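Local coordinates for heme-binding protein A / AI-2 binding protein A (Helicobacter pylori SS1, PDB 6OFQ), which binds the peptide STSA and probably delivers peptides to an ABC transporter as its type II periplasmic binding protein, at residues A177-M181 with A430-D434; Q333-N337 with N349-Y353; P338-W344 with A433-L439; N371-T375 with I398-V402. One frame throughout, in Å; residues are numbered along the deposited sequence.

Contact 1 of 4, residues A177-M181 with A430-D434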
loop_
_atom_site.group_PDB
_atom_site.type_symbol
_atom_site.label_atom_id
_atom_site.label_comp_id
_atom_site.label_asym_id
_atom_site.label_seq_id
_atom_site.Cartn_x
_atom_site.Cartn_y
_atom_site.Cartn_z
ATOM N N ALA A 177 12.062 -6.708 -7.084
ATOM C CA ALA A 177 11.280 -5.540 -6.691
ATOM C C ALA A 177 10.549 -5.773 -5.362
ATOM O O ALA A 177 10.479 -4.884 -4.494
ATOM C CB ALA A 177 10.239 -5.256 -7.763
ATOM N N ASN A 178 10.158 -7.014 -5.111
ATOM C CA ASN A 178 9.510 -7.392 -3.865
ATOM C C ASN A 178 10.394 -7.035 -2.657
ATOM O O ASN A 178 9.948 -6.642 -1.545
ATOM C CB ASN A 178 9.130 -8.852 -3.739
ATOM C CG ASN A 178 8.023 -9.253 -4.663
ATOM O OD1 ASN A 178 7.259 -8.436 -5.189
ATOM N ND2 ASN A 178 7.953 -10.562 -4.814
ATOM N N LEU A 179 11.694 -7.269 -2.830
ATOM C CA LEU A 179 12.669 -7.045 -1.760
ATOM C C LEU A 179 12.775 -5.591 -1.413
ATOM O O LEU A 179 13.409 -5.258 -0.400
ATOM C CB LEU A 179 14.077 -7.587 -2.134
ATOM C CG LEU A 179 14.057 -9.075 -2.430
ATOM C CD1 LEU A 179 15.509 -9.436 -2.806
ATOM C CD2 LEU A 179 13.593 -9.837 -1.242
ATOM N N GLY A 180 12.207 -4.649 -2.170
ATOM C CA GLY A 180 12.092 -3.231 -1.842
ATOM C C GLY A 180 10.842 -2.904 -1.097
ATOM O O GLY A 180 10.695 -1.734 -0.727
ATOM N N MET A 181 9.951 -3.851 -0.862
ATOM C CA MET A 181 8.651 -3.568 -0.222
ATOM C C MET A 181 8.797 -3.438 1.305
ATOM O O MET A 181 9.588 -4.162 1.909
ATOM C CB MET A 181 7.622 -4.599 -0.609
ATOM C CG MET A 181 7.286 -4.537 -2.078
ATOM S SD MET A 181 6.186 -5.814 -2.676
ATOM C CE MET A 181 4.761 -5.559 -1.608
ATOM N N ALA A 430 0.166 1.148 -5.716
ATOM C CA ALA A 430 1.277 0.282 -6.104
ATOM C C ALA A 430 2.419 0.358 -5.130
ATOM O O ALA A 430 2.910 1.441 -4.821
ATOM C CB ALA A 430 1.777 0.613 -7.494
ATOM N N ASP A 431 2.931 -0.820 -4.762
ATOM C CA ASP A 431 4.206 -0.917 -4.077
ATOM C C ASP A 431 5.389 -0.944 -5.028
ATOM O O ASP A 431 6.489 -0.557 -4.656
ATOM C CB ASP A 431 4.272 -2.154 -3.152
ATOM C CG ASP A 431 3.078 -2.187 -2.205
ATOM O OD1 ASP A 431 2.910 -1.188 -1.426
ATOM O OD2 ASP A 431 2.310 -3.184 -2.273
ATOM N N ILE A 432 5.190 -1.540 -6.205
ATOM C CA ILE A 432 6.162 -1.760 -7.287
ATOM C C ILE A 432 5.379 -1.528 -8.576
ATOM O O ILE A 432 4.176 -1.739 -8.602
ATOM C CB ILE A 432 6.793 -3.157 -7.173
ATOM C CG1 ILE A 432 5.811 -4.263 -7.511
ATOM C CG2 ILE A 432 7.496 -3.290 -5.830
ATOM C CD1 ILE A 432 6.442 -5.640 -7.594
ATOM N N ALA A 433 6.113 -1.181 -9.632
ATOM C CA ALA A 433 5.441 -0.991 -10.924
ATOM C C ALA A 433 5.401 -2.309 -11.697
ATOM O O ALA A 433 6.162 -2.539 -12.637
ATOM C CB ALA A 433 6.128 0.140 -11.730
ATOM N N ASP A 434 4.483 -3.213 -11.313
ATOM C CA ASP A 434 4.468 -4.558 -11.859
ATOM C C ASP A 434 3.036 -5.005 -11.637
ATOM O O ASP A 434 2.514 -4.992 -10.517
ATOM C CB ASP A 434 5.445 -5.475 -11.130
ATOM C CG ASP A 434 5.648 -6.791 -11.859
ATOM O OD1 ASP A 434 4.671 -7.539 -11.935
ATOM O OD2 ASP A 434 6.809 -7.034 -12.294
#
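The terminal methyl of Met-181 meets a carboxylate: CE lies 3.5 Å from OD2 of Asp-431, and no hydrogen bond crosses between 177-181 and 430-434. The thioether reaches there because its chain runs straight out to SD and then folds at chi3 (57°), turning CE against the acid, with the methionine lying crosswise to it. Asp-431 OD2 has its polar partner in the hydroxyl of Tyr-143, on the helix 142-147 that Met-181 also touches; the methyl therefore packs against an oxygen that is already bonded. Ile-432 makes most of the remaining contacts. Its CD1 reaches CB of Ala-177 at 3.8 Å, while its CG2 approaches O of Ala-177 at 3.6 Å, so both ends of the branched chain grip one small residue. CG2 also touches Met-181 CG at 4.0 Å, and CD1 comes within 3.8 Å of Asn-178 OD1. The 177-181 side is the end of helix 175-178 with a type I beta turn from Asn-178 to Met-181. The result is a buried seam of van der Waals contacts, several of them methyl to oxygen. Segment 430-434 follows strand 423-429 of the mixed sheet, and both segments pack on strand 66-68 of the antiparallel sheet, consistent with an interface between lobes in a type II periplasmic binding protein, probably in its ligand-bound closed form.

Contact 2 of 4, residues Q333-N337 with N349-Y353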
loop_
_atom_site.group_PDB
_atom_site.type_symbol
_atom_site.label_atom_id
_atom_site.label_comp_id
_atom_site.label_asym_id
_atom_site.label_seq_id
_atom_site.Cartn_x
_atom_site.Cartn_y
_atom_site.Cartn_z
ATOM N N GLN A 333 -9.527 9.084 -13.231
ATOM C CA GLN A 333 -9.868 8.425 -14.491
ATOM C C GLN A 333 -10.759 7.227 -14.216
ATOM O O GLN A 333 -10.552 6.535 -13.203
ATOM C CB GLN A 333 -8.565 8.021 -15.230
ATOM C CG GLN A 333 -8.783 7.266 -16.527
ATOM C CD GLN A 333 -7.543 7.021 -17.400
ATOM O OE1 GLN A 333 -6.522 7.675 -17.208
ATOM N NE2 GLN A 333 -7.665 6.147 -18.414
ATOM N N LYS A 334 -11.719 6.907 -15.065
ATOM C CA LYS A 334 -12.578 5.750 -14.889
ATOM C C LYS A 334 -11.747 4.468 -14.843
ATOM O O LYS A 334 -10.899 4.246 -15.720
ATOM C CB LYS A 334 -13.561 5.691 -16.060
ATOM C CG LYS A 334 -14.449 4.458 -16.111
ATOM C CD LYS A 334 -15.613 4.499 -17.100
ATOM C CE LYS A 334 -15.505 5.455 -18.260
ATOM N NZ LYS A 334 -16.860 5.582 -18.861
ATOM N N MET A 335 -11.985 3.638 -13.824
ATOM C CA MET A 335 -11.280 2.371 -13.711
ATOM C C MET A 335 -11.929 1.323 -14.621
ATOM O O MET A 335 -13.163 1.217 -14.730
ATOM C CB MET A 335 -11.265 1.944 -12.254
ATOM C CG MET A 335 -10.540 0.641 -11.953
ATOM S SD MET A 335 -10.601 0.333 -10.169
ATOM C CE MET A 335 -9.769 -1.249 -10.060
ATOM N N VAL A 336 -11.055 0.562 -15.298
ATOM C CA VAL A 336 -11.438 -0.535 -16.176
ATOM C C VAL A 336 -10.782 -1.824 -15.679
ATOM O O VAL A 336 -11.490 -2.753 -15.318
ATOM C CB VAL A 336 -11.023 -0.234 -17.620
ATOM C CG1 VAL A 336 -11.467 -1.377 -18.514
ATOM C CG2 VAL A 336 -11.711 1.068 -18.083
ATOM N N ASN A 337 -9.468 -1.909 -15.631
ATOM C CA ASN A 337 -8.709 -3.068 -15.129
ATOM C C ASN A 337 -8.328 -2.889 -13.671
ATOM O O ASN A 337 -8.398 -1.787 -13.097
ATOM C CB ASN A 337 -7.451 -3.292 -15.987
ATOM C CG ASN A 337 -7.805 -3.481 -17.464
ATOM O OD1 ASN A 337 -8.585 -4.408 -17.752
ATOM N ND2 ASN A 337 -7.337 -2.584 -18.343
ATOM N N ASN A 349 -7.726 -2.849 -24.539
ATOM C CA ASN A 349 -8.772 -3.409 -25.353
ATOM C C ASN A 349 -10.061 -3.720 -24.636
ATOM O O ASN A 349 -11.111 -3.591 -25.239
ATOM C CB ASN A 349 -8.318 -4.618 -26.149
ATOM C CG ASN A 349 -9.141 -4.846 -27.400
ATOM O OD1 ASN A 349 -9.265 -3.936 -28.205
ATOM N ND2 ASN A 349 -9.693 -6.030 -27.577
ATOM N N ILE A 350 -10.032 -3.802 -23.309
ATOM C CA ILE A 350 -11.248 -4.098 -22.579
ATOM C C ILE A 350 -12.118 -2.838 -22.496
ATOM O O ILE A 350 -11.628 -1.739 -22.224
ATOM C CB ILE A 350 -10.855 -4.587 -21.186
ATOM C CG1 ILE A 350 -10.176 -5.954 -21.342
ATOM C CG2 ILE A 350 -12.039 -4.737 -20.235
ATOM C CD1 ILE A 350 -9.637 -6.549 -20.097
ATOM N N LYS A 351 -13.410 -3.067 -22.647
ATOM C CA LYS A 351 -14.338 -1.944 -22.564
ATOM C C LYS A 351 -14.988 -1.977 -21.185
ATOM O O LYS A 351 -15.427 -3.050 -20.739
ATOM C CB LYS A 351 -15.416 -2.079 -23.628
ATOM C CG LYS A 351 -14.892 -1.971 -25.042
ATOM C CD LYS A 351 -16.078 -1.793 -25.998
ATOM C CE LYS A 351 -16.056 -2.838 -27.098
ATOM N NZ LYS A 351 -14.914 -2.568 -28.014
ATOM N N PRO A 352 -15.066 -0.809 -20.539
ATOM C CA PRO A 352 -15.710 -0.802 -19.225
ATOM C C PRO A 352 -17.173 -1.232 -19.356
ATOM O O PRO A 352 -17.780 -1.020 -20.407
ATOM C CB PRO A 352 -15.586 0.645 -18.757
ATOM C CG PRO A 352 -15.494 1.386 -20.039
ATOM C CD PRO A 352 -14.681 0.558 -20.950
ATOM N N TYR A 353 -17.775 -1.678 -18.267
ATOM C CA TYR A 353 -19.176 -2.069 -18.365
ATOM C C TYR A 353 -20.005 -0.784 -18.416
ATOM O O TYR A 353 -19.807 0.126 -17.633
ATOM C CB TYR A 353 -19.630 -2.933 -17.193
ATOM C CG TYR A 353 -19.143 -4.375 -17.302
ATOM C CD1 TYR A 353 -19.573 -5.218 -18.330
ATOM C CD2 TYR A 353 -18.297 -4.866 -16.369
ATOM C CE1 TYR A 353 -19.156 -6.542 -18.374
ATOM C CE2 TYR A 353 -17.796 -6.160 -16.425
ATOM C CZ TYR A 353 -18.251 -7.005 -17.440
ATOM O OH TYR A 353 -17.880 -8.330 -17.622
#
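The two backbones come nearest at Val-336 and Pro-352, with CA atoms 5.3 Å apart, and no hydrogen bond joins them. Val-336 spreads its two methyls over two partners. CG1, anti to the backbone N (chi1 -179°), touches CG2 of Ile-350 at 3.8 Å and lies 3.7 Å from O of the same residue; the valine and isoleucine side chains run antiparallel past one another. CG2 instead lies against the proline ring, 4.0 Å from Pro-352 CB. That same CB is brushed by the aliphatic part of Lys-334, whose CD comes to 4.2 Å and whose chain lies crosswise to the ring. The lysine kinks at chi3 (22°), and its NZ forms a salt bridge with Asp-321, so the charge is engaged elsewhere while the methylene CD is what meets the proline. At the other end Asn-337 and Ile-350 cross at a slant, the amide OD1 standing 3.3 Å from the isoleucine CD1. ND2 of that amide bonds to Asn-347 O, which probably helps fix its rotation, with OD1 facing the methyl. Ile-350 also packs on helix 477-494 through Gln-488 and His-492, and Val-336 on Tyr-346, placing this surface contact where the strand 332-334 exit meets the loop before helix 357-366. Cohesion here is thus mainly van der Waals and apolar: the lysine and asparagine lend carbon or oxygen surface, while the polar bonds that fix them run to residues of other segments.

Contact 3 of 4, residues P338-W344 with A433-L439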
loop_
_atom_site.group_PDB
_atom_site.type_symbol
_atom_site.label_atom_id
_atom_site.label_comp_id
_atom_site.label_asym_id
_atom_site.label_seq_id
_atom_site.Cartn_x
_atom_site.Cartn_y
_atom_site.Cartn_z
ATOM N N PRO A 338 -7.834 -3.950 -13.017
ATOM C CA PRO A 338 -7.543 -3.829 -11.576
ATOM C C PRO A 338 -6.414 -2.903 -11.204
ATOM O O PRO A 338 -6.325 -2.539 -10.045
ATOM C CB PRO A 338 -7.214 -5.234 -11.126
ATOM C CG PRO A 338 -7.937 -6.085 -12.140
ATOM C CD PRO A 338 -7.816 -5.362 -13.457
ATOM N N PHE A 339 -5.573 -2.511 -12.146
ATOM C CA PHE A 339 -4.420 -1.635 -11.915
ATOM C C PHE A 339 -4.432 -0.490 -12.928
ATOM O O PHE A 339 -5.025 -0.626 -13.996
ATOM C CB PHE A 339 -3.120 -2.432 -11.919
ATOM C CG PHE A 339 -2.821 -3.084 -13.228
ATOM C CD1 PHE A 339 -3.184 -4.385 -13.495
ATOM C CD2 PHE A 339 -2.003 -2.462 -14.153
ATOM C CE1 PHE A 339 -2.850 -4.971 -14.714
ATOM C CE2 PHE A 339 -1.678 -3.025 -15.364
ATOM C CZ PHE A 339 -2.044 -4.303 -15.643
ATOM N N PRO A 340 -3.743 0.608 -12.630
ATOM C CA PRO A 340 -3.847 1.810 -13.469
ATOM C C PRO A 340 -2.958 1.732 -14.710
ATOM O O PRO A 340 -1.951 1.006 -14.720
ATOM C CB PRO A 340 -3.441 2.929 -12.526
ATOM C CG PRO A 340 -2.491 2.285 -11.570
ATOM C CD PRO A 340 -3.106 0.911 -11.341
ATOM N N PRO A 341 -3.267 2.573 -15.711
ATOM C CA PRO A 341 -2.568 2.557 -16.988
ATOM C C PRO A 341 -1.165 3.149 -16.945
ATOM O O PRO A 341 -0.466 3.061 -17.956
ATOM C CB PRO A 341 -3.502 3.305 -17.935
ATOM C CG PRO A 341 -4.356 4.083 -17.079
ATOM C CD PRO A 341 -4.504 3.379 -15.784
ATOM N N THR A 342 -0.773 3.673 -15.792
ATOM C CA THR A 342 0.627 4.049 -15.544
ATOM C C THR A 342 1.529 2.824 -15.385
ATOM O O THR A 342 2.723 3.063 -15.358
ATOM C CB THR A 342 0.686 4.921 -14.304
ATOM O OG1 THR A 342 -0.215 4.343 -13.317
ATOM C CG2 THR A 342 0.188 6.300 -14.638
ATOM N N ILE A 343 1.009 1.617 -15.307
ATOM C CA ILE A 343 1.813 0.422 -15.239
ATOM C C ILE A 343 1.688 -0.288 -16.589
ATOM O O ILE A 343 0.614 -0.425 -17.160
ATOM C CB ILE A 343 1.333 -0.429 -14.062
ATOM C CG1 ILE A 343 1.421 0.341 -12.757
ATOM C CG2 ILE A 343 2.126 -1.737 -13.985
ATOM C CD1 ILE A 343 0.863 -0.424 -11.581
ATOM N N TRP A 344 2.833 -0.854 -16.972
ATOM C CA TRP A 344 2.841 -1.686 -18.139
ATOM C C TRP A 344 1.923 -2.896 -18.062
ATOM O O TRP A 344 1.607 -3.376 -16.960
ATOM C CB TRP A 344 4.251 -2.178 -18.456
ATOM C CG TRP A 344 4.891 -3.127 -17.450
ATOM C CD1 TRP A 344 5.581 -2.764 -16.336
ATOM C CD2 TRP A 344 4.784 -4.551 -17.419
ATOM N NE1 TRP A 344 6.008 -3.884 -15.644
ATOM C CE2 TRP A 344 5.534 -4.989 -16.299
ATOM C CE3 TRP A 344 4.157 -5.514 -18.229
ATOM C CZ2 TRP A 344 5.713 -6.311 -15.964
ATOM C CZ3 TRP A 344 4.372 -6.868 -17.861
ATOM C CH2 TRP A 344 5.073 -7.231 -16.741
ATOM N N ALA A 433 6.113 -1.181 -9.632
ATOM C CA ALA A 433 5.441 -0.991 -10.924
ATOM C C ALA A 433 5.401 -2.309 -11.697
ATOM O O ALA A 433 6.162 -2.539 -12.637
ATOM C CB ALA A 433 6.128 0.140 -11.730
ATOM N N ASP A 434 4.483 -3.213 -11.313
ATOM C CA ASP A 434 4.468 -4.558 -11.859
ATOM C C ASP A 434 3.036 -5.005 -11.637
ATOM O O ASP A 434 2.514 -4.992 -10.517
ATOM C CB ASP A 434 5.445 -5.475 -11.130
ATOM C CG ASP A 434 5.648 -6.791 -11.859
ATOM O OD1 ASP A 434 4.671 -7.539 -11.935
ATOM O OD2 ASP A 434 6.809 -7.034 -12.294
ATOM N N PRO A 435 2.367 -5.512 -12.670
ATOM C CA PRO A 435 1.004 -6.049 -12.478
ATOM C C PRO A 435 0.854 -7.078 -11.384
ATOM O O PRO A 435 -0.250 -7.198 -10.811
ATOM C CB PRO A 435 0.621 -6.586 -13.874
ATOM C CG PRO A 435 1.468 -5.773 -14.820
ATOM C CD PRO A 435 2.762 -5.627 -14.101
ATOM N N ASP A 436 1.899 -7.828 -11.113
ATOM C CA ASP A 436 1.798 -8.841 -10.066
ATOM C C ASP A 436 1.331 -8.289 -8.719
ATOM O O ASP A 436 0.560 -8.929 -7.983
ATOM C CB ASP A 436 3.146 -9.546 -9.887
ATOM C CG ASP A 436 3.104 -10.692 -8.886
ATOM O OD1 ASP A 436 3.440 -10.403 -7.719
ATOM O OD2 ASP A 436 2.844 -11.816 -9.271
ATOM N N ASN A 437 1.765 -7.070 -8.427
ATOM C CA ASN A 437 1.523 -6.404 -7.119
ATOM C C ASN A 437 0.026 -6.082 -6.955
ATOM O O ASN A 437 -0.379 -5.788 -5.805
ATOM C CB ASN A 437 2.418 -5.169 -7.012
ATOM C CG ASN A 437 2.202 -4.353 -5.732
ATOM O OD1 ASN A 437 1.727 -3.203 -5.823
ATOM N ND2 ASN A 437 2.526 -4.877 -4.584
ATOM N N PHE A 438 -0.730 -6.003 -8.058
ATOM C CA PHE A 438 -2.178 -5.847 -7.969
ATOM C C PHE A 438 -2.828 -7.202 -8.198
ATOM O O PHE A 438 -3.643 -7.689 -7.364
ATOM C CB PHE A 438 -2.784 -4.810 -8.944
ATOM C CG PHE A 438 -2.395 -3.361 -8.670
ATOM C CD1 PHE A 438 -1.087 -2.874 -8.866
ATOM C CD2 PHE A 438 -3.399 -2.446 -8.359
ATOM C CE1 PHE A 438 -0.837 -1.510 -8.674
ATOM C CE2 PHE A 438 -3.103 -1.098 -8.152
ATOM C CZ PHE A 438 -1.830 -0.629 -8.343
ATOM N N LEU A 439 -2.618 -7.778 -9.370
ATOM C CA LEU A 439 -3.346 -8.959 -9.751
ATOM C C LEU A 439 -3.079 -10.138 -8.815
ATOM O O LEU A 439 -4.031 -10.817 -8.409
ATOM C CB LEU A 439 -3.034 -9.364 -11.173
ATOM C CG LEU A 439 -3.331 -8.289 -12.234
ATOM C CD1 LEU A 439 -2.818 -8.786 -13.586
ATOM C CD2 LEU A 439 -4.824 -7.992 -12.279
HETATM O O HOH W 1 8.097 -4.893 -13.843
#
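Pro-435 presents two parts of its ring to two aromatic faces at the N-terminal approach to helix 436-443, where Asp-434 makes a capping bond. CD sits over the six-membered ring of Trp-344, 3.7 Å from its centroid, as a CH-pi contact, the proline set crosswise to the indole. CB of Pro-435 lies over a face of Phe-339, 4.2 Å from the centroid of the Phe-339 ring. Phe-339 then passes the contact along: its own CB, placed by the backbone, is seated over the Phe-438 face, 3.6 Å from the Phe-438 centroid and 17° off the normal. A chi1 of 63° puts Phe-339 CG between the backbone N and the carbonyl carbon, turning the ring to Pro-435. Ile-343 CD1 reaches Phe-438 CE1 at 3.5 Å, approaching obliquely, and Leu-439 CD2 closes on Pro-338 CG. Trp-428 meets the Phe-438 ring edge-to-face from outside the segments. In the cap, Asp-434 OD1 accepts from Asp-436 N at 2.9 Å through its anti lone pair, while OD2 forms a salt bridge with Arg-480. Asp-434 OD2 lies at the indole edge, near its plane, with the carboxylate and ring planes 75° apart. Trp-344 NE1 makes a weak hydrogen bond to Ala-433 O; a water also accepts from NE1 at 2.9 Å and donates to Asp-434 OD2 at 2.9 Å.

Contact 4 of 4, residues N371-T375 with I398-V402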
loop_
_atom_site.group_PDB
_atom_site.type_symbol
_atom_site.label_atom_id
_atom_site.label_comp_id
_atom_site.label_asym_id
_atom_site.label_seq_id
_atom_site.Cartn_x
_atom_site.Cartn_y
_atom_site.Cartn_z
ATOM N N ASN A 371 -37.275 -8.502 -7.087
ATOM C CA ASN A 371 -37.544 -7.388 -6.137
ATOM C C ASN A 371 -36.273 -6.997 -5.365
ATOM O O ASN A 371 -36.319 -6.497 -4.223
ATOM C CB ASN A 371 -38.706 -7.728 -5.209
ATOM C CG ASN A 371 -39.921 -8.250 -5.957
ATOM O OD1 ASN A 371 -40.337 -9.381 -5.731
ATOM N ND2 ASN A 371 -40.470 -7.456 -6.864
ATOM N N GLY A 372 -35.096 -7.228 -5.947
ATOM C CA GLY A 372 -33.851 -6.904 -5.258
ATOM C C GLY A 372 -33.587 -7.683 -3.993
ATOM O O GLY A 372 -34.073 -8.796 -3.802
ATOM N N PHE A 373 -32.873 -7.049 -3.060
ATOM C CA PHE A 373 -32.446 -7.648 -1.835
ATOM C C PHE A 373 -31.886 -6.582 -0.886
ATOM O O PHE A 373 -31.632 -5.476 -1.364
ATOM C CB PHE A 373 -31.510 -8.857 -2.004
ATOM C CG PHE A 373 -30.232 -8.546 -2.751
ATOM C CD1 PHE A 373 -29.123 -8.086 -2.076
ATOM C CD2 PHE A 373 -30.155 -8.733 -4.113
ATOM C CE1 PHE A 373 -27.962 -7.793 -2.809
ATOM C CE2 PHE A 373 -28.988 -8.452 -4.849
ATOM C CZ PHE A 373 -27.880 -7.983 -4.183
ATOM N N LYS A 374 -31.619 -6.962 0.349
ATOM C CA LYS A 374 -30.963 -6.082 1.298
ATOM C C LYS A 374 -29.489 -6.483 1.461
ATOM O O LYS A 374 -29.155 -7.661 1.485
ATOM C CB LYS A 374 -31.671 -6.128 2.654
ATOM C CG LYS A 374 -33.113 -5.659 2.506
ATOM C CD LYS A 374 -33.935 -5.603 3.791
ATOM C CE LYS A 374 -35.204 -4.847 3.390
ATOM N NZ LYS A 374 -36.351 -4.850 4.341
ATOM N N THR A 375 -28.641 -5.470 1.622
ATOM C CA THR A 375 -27.211 -5.679 1.843
ATOM C C THR A 375 -26.597 -4.525 2.622
ATOM O O THR A 375 -27.348 -3.607 3.022
ATOM C CB THR A 375 -26.534 -5.921 0.491
ATOM O OG1 THR A 375 -25.200 -6.393 0.708
ATOM C CG2 THR A 375 -26.460 -4.666 -0.343
ATOM N N ILE A 398 -32.265 -0.244 -8.586
ATOM C CA ILE A 398 -32.558 -1.596 -9.032
ATOM C C ILE A 398 -33.104 -2.476 -7.911
ATOM O O ILE A 398 -33.120 -3.702 -7.965
ATOM C CB ILE A 398 -31.305 -2.175 -9.755
ATOM C CG1 ILE A 398 -30.142 -2.482 -8.780
ATOM C CG2 ILE A 398 -30.926 -1.311 -10.928
ATOM C CD1 ILE A 398 -29.080 -3.369 -9.432
ATOM N N GLY A 399 -33.536 -1.860 -6.806
ATOM C CA GLY A 399 -34.181 -2.566 -5.695
ATOM C C GLY A 399 -33.252 -3.180 -4.657
ATOM O O GLY A 399 -33.655 -3.977 -3.828
ATOM N N ILE A 400 -31.986 -2.763 -4.664
ATOM C CA ILE A 400 -31.035 -3.261 -3.669
ATOM C C ILE A 400 -31.014 -2.163 -2.563
ATOM O O ILE A 400 -30.529 -1.063 -2.855
ATOM C CB ILE A 400 -29.632 -3.553 -4.259
ATOM C CG1 ILE A 400 -29.709 -4.745 -5.224
ATOM C CG2 ILE A 400 -28.655 -3.851 -3.133
ATOM C CD1 ILE A 400 -28.476 -4.821 -6.109
ATOM N N ASP A 401 -31.405 -2.565 -1.372
ATOM C CA ASP A 401 -31.452 -1.670 -0.187
ATOM C C ASP A 401 -30.148 -1.843 0.580
ATOM O O ASP A 401 -29.870 -2.845 1.223
ATOM C CB ASP A 401 -32.654 -2.070 0.705
ATOM C CG ASP A 401 -32.861 -1.168 1.928
ATOM O OD1 ASP A 401 -32.256 -0.100 2.032
ATOM O OD2 ASP A 401 -33.609 -1.572 2.843
ATOM N N VAL A 402 -29.325 -0.811 0.451
ATOM C CA VAL A 402 -28.005 -0.799 1.075
ATOM C C VAL A 402 -27.946 -0.052 2.406
ATOM O O VAL A 402 -28.260 1.133 2.464
ATOM C CB VAL A 402 -26.957 -0.162 0.147
ATOM C CG1 VAL A 402 -25.577 -0.162 0.805
ATOM C CG2 VAL A 402 -26.936 -0.793 -1.240
#
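A beta-alpha-beta unit, strand 373-380, helix 386-396 and strand 400-407, brings its two parallel strands together with Lys-374 beside Asp-401 and Thr-375 beside Val-402. The strand segments diverge by 22°. Asp-401 gives the ladder both its well-formed bonds: its N donates to Phe-373 O at 2.9 Å, and its O accepts from Thr-375 N at the same distance, nearly straight at 169°. Ahead of these, the bond from Phe-373 N to Gly-399 O is longer at 3.3 Å, and its donor stands above the carbonyl plane. Gly-399, with positive phi, is the C-prime residue of the Schellman motif that ends helix 386-396. Phe-373 CG lies between the backbone N and the carbonyl carbon (chi1 59°), which lays the ring alongside Ile-400 with CG1 of the isoleucine over its face, 4.0 Å from the centroid. Tyr-304 also stacks on the Phe-373 ring. Ile-400 CG2 meets Thr-375 CG2 at 3.6 Å on the same buried side. On the other face Lys-374 and Asp-401 run side by side, with CE 3.7 Å from OD2 but NZ 4.5 Å away, beyond a salt bridge. The pairing therefore separates its chemistry by face: one is buried and mainly apolar, with the Thr-375 hydroxyl bonded to Glu-422, while on the other the exposed charged pair probably adds only a mild attraction to the backbone bonds.

Contacts 1 and 3 share Ala-433 and Asp-434, their centres about 10 Å apart: the loop that meets 177-181 goes on to start the helix packed by 338-344. Asn-437 ties them further, its OD1 lying 2.9 Å from Asp-431 N in a probable hydrogen bond. Segment 333-337 runs straight into 338-344, and the segments of contacts 2 and 3 alternate along the chain, with Gln-333 packing on Pro-341. Contact 4 stands apart, its nearest atoms about 12 Å from contact 2, 21 Å from contact 3 and 27 Å from contact 1, but strand 373-380 shares the mixed sheet with strands 332-334 and 423-429. Contact 1 packs on the separate antiparallel sheet, consistent with a position between the peptide-binding lobes.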